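Local coordinates for amidohydrolase family protein (Acinetobacter baumannii, PDB 4I6K) that probably hydrolyses 2-pyrone-4,6-dicarboxylic acid or a related carboxylate as a member of the amidohydrolase family, and was crystallised with citric acid bound, at residues Y195-V204 with I233-K242; N223-Y231 with A266-E276. All coordinates share one frame; numbering follows the deposited sequence.

How the contacts relate
Both contacts join neighbouring helices on the outside of the (beta/alpha)8-type barrel, each centred about 17 Å from the centre of the chain, and both use helix 222-237. Contact 1 sets the C-terminal end of that helix (233-237) against helix 193-201, together with the turns that follow the two helices; contact 2 sets the longer part before it (223-231) against helix 260-270 and the start of helix 274-289. Leu199, Leu202 and Ile270 are buried, whereas Val204 and Gln269 at the margins are exposed. Contact 1 adds a lysine-to-carbonyl bond and a bridging water, contact 2 a tyrosine-to-carboxylate bond. The two meet where Lys235 NZ forms a 3.1 Å salt bridge with Glu276 OE2.

Contact 1. Residues Y195-V204 with I233-K242; sequences YQKFLSLLNV and IFKEKGFLHK
Leu199 of helix 193-201 packs on Ile233 and Phe234 of helix 222-237, two neighbouring outer helices of the barrel whose short segments cross at -34°. Leucine suits the place because its branched end offers CD2 both to Ile233 CG2, at 3.8 Å, and to the edge of the Phe234 ring, in plane. Tyr195 OH lies near the same edge, 3.5 Å from Phe234 CZ, while its hydrogen bond goes to Phe181 O.

Beyond the helices, Leu202 CB lies 3.7 Å from Phe239 CZ, and Val204 CB stands over one face of that ring, toward the rim. Gly238 before it closes a Schellman motif with positive phi, where a CB would jam against the preceding carbonyl O. Lys237 NZ donates to a water, which in turn donates to Leu202 O at 2.7 Å.

Lys242 can be followed outward from CB, which points toward segment 195-204. CG touches Val204 CG2 at 4.1 Å; CD then passes 3.6 Å from Val204 O. Successive bends beyond CB curl the chain back, bringing NZ within 2.8 Å of Val204 O, where it donates from above the carbonyl plane. NZ also bonds His207 O, and the side chain makes a cation-pi contact with Trp208. Two carbonyls and an indole probably stabilise the charged ammonium, and the turn after helix 222-237 is thereby bonded to the passage from Val204 to His207, which leads into strand 207-210.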
loop_
_atom_site.group_PDB
_atom_site.type_symbol
_atom_site.label_atom_id
_atom_site.label_comp_id
_atom_site.label_asym_id
_atom_site.label_seq_id
_atom_site.Cartn_x
_atom_site.Cartn_y
_atom_site.Cartn_z
ATOM N N TYR A 195 4.021 -9.530 -15.594
ATOM C CA TYR A 195 4.350 -9.787 -14.209
ATOM C C TYR A 195 5.791 -10.251 -14.098
ATOM O O TYR A 195 6.507 -9.897 -13.146
ATOM C CB TYR A 195 3.417 -10.818 -13.576
ATOM C CG TYR A 195 3.526 -10.811 -12.061
ATOM C CD1 TYR A 195 3.081 -9.720 -11.328
ATOM C CD2 TYR A 195 4.097 -11.877 -11.370
ATOM C CE1 TYR A 195 3.179 -9.689 -9.957
ATOM C CE2 TYR A 195 4.199 -11.855 -10.001
ATOM C CZ TYR A 195 3.741 -10.754 -9.302
ATOM O OH TYR A 195 3.838 -10.712 -7.934
ATOM N N GLN A 196 6.208 -11.056 -15.076
ATOM C CA GLN A 196 7.558 -11.570 -15.109
ATOM C C GLN A 196 8.536 -10.417 -15.266
ATOM O O GLN A 196 9.566 -10.381 -14.602
ATOM C CB GLN A 196 7.743 -12.586 -16.246
ATOM C CG GLN A 196 7.009 -13.903 -16.048
ATOM C CD GLN A 196 7.498 -14.680 -14.829
ATOM O OE1 GLN A 196 8.687 -14.952 -14.686
ATOM N NE2 GLN A 196 6.573 -15.046 -13.947
ATOM N N LYS A 197 8.226 -9.484 -16.158
ATOM C CA LYS A 197 9.101 -8.338 -16.352
ATOM C C LYS A 197 9.190 -7.555 -15.050
ATOM O O LYS A 197 10.283 -7.209 -14.588
ATOM C CB LYS A 197 8.587 -7.447 -17.478
ATOM C CG LYS A 197 9.439 -6.195 -17.714
ATOM C CD LYS A 197 10.682 -6.470 -18.550
ATOM C CE LYS A 197 10.446 -6.117 -20.018
ATOM N NZ LYS A 197 11.668 -6.318 -20.853
ATOM N N PHE A 198 8.025 -7.295 -14.457
ATOM C CA PHE A 198 7.916 -6.599 -13.170
ATOM C C PHE A 198 8.865 -7.195 -12.142
ATOM O O PHE A 198 9.653 -6.483 -11.525
ATOM C CB PHE A 198 6.463 -6.661 -12.671
ATOM C CG PHE A 198 6.318 -6.532 -11.180
ATOM C CD1 PHE A 198 5.909 -7.611 -10.415
ATOM C CD2 PHE A 198 6.584 -5.334 -10.540
ATOM C CE1 PHE A 198 5.764 -7.488 -9.041
ATOM C CE2 PHE A 198 6.450 -5.212 -9.169
ATOM C CZ PHE A 198 6.042 -6.287 -8.420
ATOM N N LEU A 199 8.801 -8.516 -11.991
ATOM C CA LEU A 199 9.638 -9.235 -11.046
ATOM C C LEU A 199 11.120 -8.992 -11.309
ATOM O O LEU A 199 11.898 -8.802 -10.379
ATOM C CB LEU A 199 9.341 -10.731 -11.120
ATOM C CG LEU A 199 8.004 -11.207 -10.561
ATOM C CD1 LEU A 199 7.748 -12.625 -11.005
ATOM C CD2 LEU A 199 7.996 -11.113 -9.047
ATOM N N SER A 200 11.513 -9.018 -12.575
ATOM C CA SER A 200 12.916 -8.832 -12.922
ATOM C C SER A 200 13.384 -7.401 -12.610
ATOM O O SER A 200 14.578 -7.145 -12.430
ATOM C CB SER A 200 13.121 -9.125 -14.402
ATOM O OG SER A 200 12.479 -8.131 -15.192
ATOM N N LEU A 201 12.440 -6.472 -12.546
ATOM C CA LEU A 201 12.770 -5.056 -12.362
ATOM C C LEU A 201 12.965 -4.732 -10.898
ATOM O O LEU A 201 13.459 -3.657 -10.545
ATOM C CB LEU A 201 11.656 -4.167 -12.921
ATOM C CG LEU A 201 11.410 -4.262 -14.419
ATOM C CD1 LEU A 201 10.189 -3.440 -14.821
ATOM C CD2 LEU A 201 12.661 -3.780 -15.122
ATOM N N LEU A 202 12.553 -5.660 -10.043
ATOM C CA LEU A 202 12.641 -5.447 -8.610
ATOM C C LEU A 202 14.097 -5.395 -8.175
ATOM O O LEU A 202 14.920 -6.225 -8.601
ATOM C CB LEU A 202 11.917 -6.559 -7.857
ATOM C CG LEU A 202 10.399 -6.629 -7.995
ATOM C CD1 LEU A 202 9.894 -7.909 -7.352
ATOM C CD2 LEU A 202 9.746 -5.411 -7.355
ATOM N N ASN A 203 14.413 -4.422 -7.325
ATOM C CA ASN A 203 15.766 -4.314 -6.785
ATOM C C ASN A 203 15.745 -4.400 -5.272
ATOM O O ASN A 203 15.029 -3.647 -4.610
ATOM C CB ASN A 203 16.441 -3.019 -7.244
ATOM C CG ASN A 203 17.914 -3.007 -6.950
ATOM O OD1 ASN A 203 18.321 -3.029 -5.781
ATOM N ND2 ASN A 203 18.737 -2.975 -8.007
ATOM N N VAL A 204 16.559 -5.261 -4.708
ATOM C CA VAL A 204 16.504 -5.498 -3.290
ATOM C C VAL A 204 16.841 -4.219 -2.539
ATOM O O VAL A 204 16.522 -4.074 -1.388
ATOM C CB VAL A 204 17.391 -6.672 -2.868
ATOM C CG1 VAL A 204 18.833 -6.325 -2.989
ATOM C CG2 VAL A 204 17.061 -7.101 -1.489
ATOM N N ILE A 233 8.004 -16.796 -4.869
ATOM C CA ILE A 233 8.883 -16.098 -5.806
ATOM C C ILE A 233 9.684 -14.999 -5.091
ATOM O O ILE A 233 10.908 -14.990 -5.133
ATOM C CB ILE A 233 8.077 -15.528 -6.981
ATOM C CG1 ILE A 233 7.504 -16.677 -7.811
ATOM C CG2 ILE A 233 8.928 -14.619 -7.855
ATOM C CD1 ILE A 233 6.605 -16.224 -8.947
ATOM N N PHE A 234 8.992 -14.091 -4.406
ATOM C CA PHE A 234 9.657 -13.041 -3.619
ATOM C C PHE A 234 10.770 -13.613 -2.741
ATOM O O PHE A 234 11.867 -13.052 -2.649
ATOM C CB PHE A 234 8.652 -12.313 -2.722
ATOM C CG PHE A 234 7.491 -11.705 -3.467
ATOM C CD1 PHE A 234 7.586 -11.425 -4.824
ATOM C CD2 PHE A 234 6.308 -11.386 -2.799
ATOM C CE1 PHE A 234 6.516 -10.843 -5.506
ATOM C CE2 PHE A 234 5.235 -10.803 -3.471
ATOM C CZ PHE A 234 5.343 -10.537 -4.827
ATOM N N LYS A 235 10.466 -14.725 -2.077
ATOM C CA LYS A 235 11.432 -15.387 -1.219
ATOM C C LYS A 235 12.691 -15.752 -1.994
ATOM O O LYS A 235 13.798 -15.380 -1.602
ATOM C CB LYS A 235 10.838 -16.660 -0.629
ATOM C CG LYS A 235 11.199 -16.880 0.811
ATOM C CD LYS A 235 9.999 -16.558 1.680
ATOM C CE LYS A 235 8.937 -17.647 1.557
ATOM N NZ LYS A 235 9.273 -18.883 2.337
ATOM N N GLU A 236 12.520 -16.489 -3.086
ATOM C CA GLU A 236 13.661 -16.978 -3.844
ATOM C C GLU A 236 14.458 -15.840 -4.471
ATOM O O GLU A 236 15.656 -15.979 -4.727
ATOM C CB GLU A 236 13.196 -17.947 -4.916
ATOM C CG GLU A 236 12.369 -19.076 -4.348
ATOM C CD GLU A 236 11.253 -19.508 -5.282
ATOM O OE1 GLU A 236 11.187 -18.988 -6.420
ATOM O OE2 GLU A 236 10.437 -20.363 -4.872
ATOM N N LYS A 237 13.802 -14.708 -4.714
ATOM C CA LYS A 237 14.489 -13.594 -5.352
ATOM C C LYS A 237 15.396 -12.916 -4.330
ATOM O O LYS A 237 16.288 -12.158 -4.693
ATOM C CB LYS A 237 13.498 -12.604 -5.962
ATOM C CG LYS A 237 12.894 -13.092 -7.280
ATOM C CD LYS A 237 11.948 -12.060 -7.934
ATOM C CE LYS A 237 12.662 -10.785 -8.458
ATOM N NZ LYS A 237 13.806 -11.031 -9.400
ATOM N N GLY A 238 15.168 -13.214 -3.053
ATOM C CA GLY A 238 15.926 -12.592 -1.963
ATOM C C GLY A 238 15.265 -11.409 -1.258
ATOM O O GLY A 238 15.944 -10.622 -0.584
ATOM N N PHE A 239 13.943 -11.290 -1.383
ATOM C CA PHE A 239 13.220 -10.110 -0.909
ATOM C C PHE A 239 12.438 -10.283 0.414
ATOM O O PHE A 239 11.555 -9.475 0.737
ATOM C CB PHE A 239 12.282 -9.592 -2.008
ATOM C CG PHE A 239 13.000 -8.956 -3.175
ATOM C CD1 PHE A 239 12.984 -7.580 -3.350
ATOM C CD2 PHE A 239 13.692 -9.734 -4.097
ATOM C CE1 PHE A 239 13.654 -6.984 -4.421
ATOM C CE2 PHE A 239 14.352 -9.146 -5.165
ATOM C CZ PHE A 239 14.335 -7.764 -5.323
ATOM N N LEU A 240 12.760 -11.318 1.181
ATOM C CA LEU A 240 12.102 -11.546 2.474
ATOM C C LEU A 240 12.062 -10.331 3.408
ATOM O O LEU A 240 11.093 -10.151 4.146
ATOM C CB LEU A 240 12.769 -12.701 3.225
ATOM C CG LEU A 240 11.898 -13.236 4.353
ATOM C CD1 LEU A 240 10.539 -13.677 3.772
ATOM C CD2 LEU A 240 12.610 -14.376 5.061
ATOM N N HIS A 241 13.118 -9.519 3.403
ATOM C CA HIS A 241 13.201 -8.387 4.330
ATOM C C HIS A 241 12.602 -7.140 3.709
ATOM O O HIS A 241 12.594 -6.063 4.305
ATOM C CB HIS A 241 14.641 -8.156 4.798
ATOM C CG HIS A 241 15.225 -9.346 5.482
ATOM N ND1 HIS A 241 15.447 -9.388 6.839
ATOM C CD2 HIS A 241 15.574 -10.565 5.003
ATOM C CE1 HIS A 241 15.933 -10.573 7.165
ATOM N NE2 HIS A 241 16.020 -11.306 6.070
ATOM N N LYS A 242 12.063 -7.310 2.513
ATOM C CA LYS A 242 11.425 -6.216 1.817
ATOM C C LYS A 242 9.905 -6.387 1.827
ATOM O O LYS A 242 9.172 -5.620 1.204
ATOM C CB LYS A 242 11.954 -6.150 0.384
ATOM C CG LYS A 242 13.487 -6.141 0.280
ATOM C CD LYS A 242 14.143 -5.093 1.185
ATOM C CE LYS A 242 13.632 -3.665 0.887
ATOM N NZ LYS A 242 14.072 -3.097 -0.438
HETATM O O HOH W 1 15.025 -8.802 -9.549
#

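Contact 2. Residues N223-Y231 with A266-E276; sequences NINIAQQAY and AFKQIVFDKHE
Ile270 is the knob of a knobs-into-holes contact between two outer helices of the barrel, its side chain seated among Ile224, Ala227, Gln228 and Tyr231 of helix 222-237. The short segments cross at -47°, 9.9 Å apart at closest approach. Ile270 CD1 meets Ala227 CB at 3.6 Å; alanine suits the floor of the hole because its single methyl lets the longer isoleucine come close. Ile270 CG2, anti to the backbone N, instead faces Tyr231 CB at 3.8 Å, and Ile224 CG2 lies against CG1 of the knob.

Farther out, Val271, the first residue past helix 260-270, lays CG2 over one face of the Tyr231 ring in a CH-pi contact, 4.0 Å from the centroid and 22° off the normal. A tyrosine fits here: its ring lines the apolar side, while its hydroxyl extends to the polar edge. There it donates to Glu276 OE1, which lies at the ring's edge, in its plane; the modelled 2.4 Å between Tyr231 OH and Glu276 OE1 is too short to be taken literally. The carboxylate's other oxygen has its own lysine partner. Asp273 caps the helix that carries Glu276, its OD1 accepting from His275 N at 2.6 Å.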
loop_
_atom_site.group_PDB
_atom_site.type_symbol
_atom_site.label_atom_id
_atom_site.label_comp_id
_atom_site.label_asym_id
_atom_site.label_seq_id
_atom_site.Cartn_x
_atom_site.Cartn_y
_atom_site.Cartn_z
ATOM N N ASN A 223 -7.196 -17.239 -5.646
ATOM C CA ASN A 223 -6.450 -16.039 -5.268
ATOM C C ASN A 223 -5.463 -16.215 -4.112
ATOM O O ASN A 223 -4.492 -15.469 -4.004
ATOM C CB ASN A 223 -7.407 -14.875 -4.992
ATOM C CG ASN A 223 -8.406 -15.182 -3.891
ATOM O OD1 ASN A 223 -8.159 -16.014 -3.015
ATOM N ND2 ASN A 223 -9.538 -14.495 -3.922
ATOM N N ILE A 224 -5.705 -17.195 -3.252
ATOM C CA ILE A 224 -4.788 -17.454 -2.150
ATOM C C ILE A 224 -3.582 -18.242 -2.650
ATOM O O ILE A 224 -2.471 -18.116 -2.120
ATOM C CB ILE A 224 -5.470 -18.217 -0.992
ATOM C CG1 ILE A 224 -6.963 -17.885 -0.941
ATOM C CG2 ILE A 224 -4.807 -17.876 0.331
ATOM C CD1 ILE A 224 -7.769 -18.744 0.040
ATOM N N ASN A 225 -3.816 -19.105 -3.621
ATOM C CA ASN A 225 -2.712 -19.806 -4.222
ATOM C C ASN A 225 -1.788 -18.901 -5.018
ATOM O O ASN A 225 -0.590 -18.960 -4.871
ATOM C CB ASN A 225 -3.207 -20.961 -5.072
ATOM C CG ASN A 225 -2.104 -21.882 -5.451
ATOM O OD1 ASN A 225 -1.738 -21.979 -6.614
ATOM N ND2 ASN A 225 -1.523 -22.539 -4.462
ATOM N N ILE A 226 -2.372 -18.035 -5.830
ATOM C CA ILE A 226 -1.639 -16.970 -6.492
ATOM C C ILE A 226 -0.810 -16.234 -5.445
ATOM O O ILE A 226 0.417 -16.184 -5.544
ATOM C CB ILE A 226 -2.588 -16.008 -7.195
ATOM C CG1 ILE A 226 -3.361 -16.763 -8.276
ATOM C CG2 ILE A 226 -1.809 -14.852 -7.809
ATOM C CD1 ILE A 226 -2.435 -17.538 -9.211
ATOM N N ALA A 227 -1.473 -15.688 -4.425
ATOM C CA ALA A 227 -0.750 -15.036 -3.329
ATOM C C ALA A 227 0.439 -15.885 -2.822
ATOM O O ALA A 227 1.547 -15.385 -2.635
ATOM C CB ALA A 227 -1.709 -14.702 -2.185
ATOM N N GLN A 228 0.203 -17.171 -2.610
ATOM C CA GLN A 228 1.239 -18.094 -2.133
ATOM C C GLN A 228 2.432 -18.249 -3.113
ATOM O O GLN A 228 3.596 -18.304 -2.696
ATOM C CB GLN A 228 0.606 -19.460 -1.842
ATOM C CG GLN A 228 0.937 -20.023 -0.485
ATOM C CD GLN A 228 -0.033 -21.116 -0.070
ATOM O OE1 GLN A 228 -0.259 -21.345 1.120
ATOM N NE2 GLN A 228 -0.621 -21.792 -1.055
ATOM N N GLN A 229 2.135 -18.338 -4.407
ATOM C CA GLN A 229 3.175 -18.427 -5.419
ATOM C C GLN A 229 4.013 -17.153 -5.456
ATOM O O GLN A 229 5.247 -17.199 -5.488
ATOM C CB GLN A 229 2.551 -18.620 -6.793
ATOM C CG GLN A 229 1.901 -19.965 -7.022
ATOM C CD GLN A 229 1.560 -20.162 -8.482
ATOM O OE1 GLN A 229 2.455 -20.253 -9.329
ATOM N NE2 GLN A 229 0.263 -20.204 -8.792
ATOM N N ALA A 230 3.325 -16.014 -5.486
ATOM C CA ALA A 230 3.989 -14.713 -5.542
ATOM C C ALA A 230 4.927 -14.591 -4.356
ATOM O O ALA A 230 6.077 -14.200 -4.506
ATOM C CB ALA A 230 2.969 -13.592 -5.553
ATOM N N TYR A 231 4.430 -14.954 -3.178
ATOM C CA TYR A 231 5.254 -14.953 -1.976
ATOM C C TYR A 231 6.513 -15.794 -2.154
ATOM O O TYR A 231 7.626 -15.327 -1.881
ATOM C CB TYR A 231 4.453 -15.443 -0.766
ATOM C CG TYR A 231 5.247 -15.461 0.534
ATOM C CD1 TYR A 231 5.610 -14.264 1.175
ATOM C CD2 TYR A 231 5.635 -16.666 1.123
ATOM C CE1 TYR A 231 6.333 -14.266 2.362
ATOM C CE2 TYR A 231 6.364 -16.677 2.320
ATOM C CZ TYR A 231 6.712 -15.476 2.929
ATOM O OH TYR A 231 7.424 -15.478 4.109
ATOM N N ALA A 266 -5.708 -15.623 6.100
ATOM C CA ALA A 266 -5.016 -15.892 4.846
ATOM C C ALA A 266 -3.514 -15.591 4.957
ATOM O O ALA A 266 -2.681 -16.263 4.352
ATOM C CB ALA A 266 -5.644 -15.086 3.718
ATOM N N PHE A 267 -3.166 -14.578 5.737
ATOM C CA PHE A 267 -1.770 -14.221 5.865
ATOM C C PHE A 267 -0.989 -15.398 6.434
ATOM O O PHE A 267 0.099 -15.732 5.958
ATOM C CB PHE A 267 -1.604 -12.974 6.744
ATOM C CG PHE A 267 -0.189 -12.723 7.154
ATOM C CD1 PHE A 267 0.227 -12.986 8.452
ATOM C CD2 PHE A 267 0.740 -12.257 6.234
ATOM C CE1 PHE A 267 1.542 -12.771 8.843
ATOM C CE2 PHE A 267 2.054 -12.051 6.608
ATOM C CZ PHE A 267 2.457 -12.310 7.924
ATOM N N LYS A 268 -1.560 -16.028 7.457
ATOM C CA LYS A 268 -0.902 -17.138 8.142
ATOM C C LYS A 268 -0.849 -18.364 7.243
ATOM O O LYS A 268 0.003 -19.231 7.408
ATOM C CB LYS A 268 -1.632 -17.468 9.441
ATOM C CG LYS A 268 -1.675 -16.332 10.454
ATOM C CD LYS A 268 -2.248 -16.813 11.794
ATOM C CE LYS A 268 -2.394 -15.676 12.794
ATOM N NZ LYS A 268 -3.418 -15.968 13.837
ATOM N N GLN A 269 -1.814 -18.490 6.347
ATOM C CA GLN A 269 -1.752 -19.490 5.298
ATOM C C GLN A 269 -0.716 -19.264 4.232
ATOM O O GLN A 269 -0.006 -20.167 3.850
ATOM C CB GLN A 269 -3.103 -19.685 4.660
ATOM C CG GLN A 269 -3.910 -20.690 5.398
ATOM C CD GLN A 269 -5.365 -20.578 5.107
ATOM O OE1 GLN A 269 -6.200 -20.843 5.971
ATOM N NE2 GLN A 269 -5.691 -20.173 3.887
ATOM N N ILE A 270 -0.629 -18.043 3.760
ATOM C CA ILE A 270 0.425 -17.659 2.834
ATOM C C ILE A 270 1.800 -17.699 3.504
ATOM O O ILE A 270 2.750 -18.244 2.956
ATOM C CB ILE A 270 0.195 -16.243 2.283
ATOM C CG1 ILE A 270 -1.052 -16.221 1.393
ATOM C CG2 ILE A 270 1.427 -15.768 1.505
ATOM C CD1 ILE A 270 -1.818 -14.918 1.455
ATOM N N VAL A 271 1.902 -17.106 4.687
ATOM C CA VAL A 271 3.162 -17.077 5.409
ATOM C C VAL A 271 3.058 -17.984 6.619
ATOM O O VAL A 271 2.748 -17.540 7.728
ATOM C CB VAL A 271 3.524 -15.650 5.865
ATOM C CG1 VAL A 271 4.926 -15.621 6.480
ATOM C CG2 VAL A 271 3.430 -14.692 4.692
ATOM N N PHE A 272 3.320 -19.263 6.394
ATOM C CA PHE A 272 3.208 -20.260 7.436
ATOM C C PHE A 272 4.305 -20.160 8.511
ATOM O O PHE A 272 4.031 -20.262 9.712
ATOM C CB PHE A 272 3.198 -21.653 6.810
ATOM C CG PHE A 272 2.855 -22.730 7.782
ATOM C CD1 PHE A 272 3.469 -23.971 7.717
ATOM C CD2 PHE A 272 1.932 -22.487 8.793
ATOM C CE1 PHE A 272 3.153 -24.957 8.629
ATOM C CE2 PHE A 272 1.613 -23.468 9.711
ATOM C CZ PHE A 272 2.225 -24.704 9.630
ATOM N N ASP A 273 5.543 -19.954 8.075
ATOM C CA ASP A 273 6.688 -19.931 8.976
ATOM C C ASP A 273 6.693 -18.692 9.877
ATOM O O ASP A 273 6.710 -17.551 9.396
ATOM C CB ASP A 273 7.984 -20.028 8.168
ATOM C CG ASP A 273 9.216 -19.865 9.024
ATOM O OD1 ASP A 273 9.109 -19.298 10.131
ATOM O OD2 ASP A 273 10.298 -20.301 8.588
ATOM N N LYS A 274 6.683 -18.930 11.187
ATOM C CA LYS A 274 6.505 -17.857 12.162
ATOM C C LYS A 274 7.715 -16.927 12.309
ATOM O O LYS A 274 7.570 -15.776 12.726
ATOM C CB LYS A 274 6.073 -18.409 13.532
ATOM C CG LYS A 274 5.823 -17.294 14.566
ATOM C CD LYS A 274 5.806 -17.799 16.015
ATOM C CE LYS A 274 5.994 -16.652 17.023
ATOM N NZ LYS A 274 7.404 -16.142 17.083
ATOM N N HIS A 275 8.906 -17.417 11.983
ATOM C CA HIS A 275 10.064 -16.545 11.922
ATOM C C HIS A 275 9.807 -15.506 10.835
ATOM O O HIS A 275 10.053 -14.314 11.033
ATOM C CB HIS A 275 11.347 -17.321 11.607
ATOM C CG HIS A 275 11.552 -18.532 12.468
ATOM N ND1 HIS A 275 11.623 -18.465 13.845
ATOM C CD2 HIS A 275 11.717 -19.838 12.146
ATOM C CE1 HIS A 275 11.813 -19.679 14.333
ATOM N NE2 HIS A 275 11.875 -20.529 13.323
ATOM N N GLU A 276 9.313 -15.969 9.686
ATOM C CA GLU A 276 8.995 -15.083 8.573
ATOM C C GLU A 276 7.838 -14.132 8.888
ATOM O O GLU A 276 7.822 -12.972 8.452
ATOM C CB GLU A 276 8.680 -15.893 7.329
ATOM C CG GLU A 276 9.875 -16.646 6.810
ATOM C CD GLU A 276 9.519 -17.520 5.628
ATOM O OE1 GLU A 276 8.351 -17.461 5.185
ATOM O OE2 GLU A 276 10.398 -18.272 5.149
#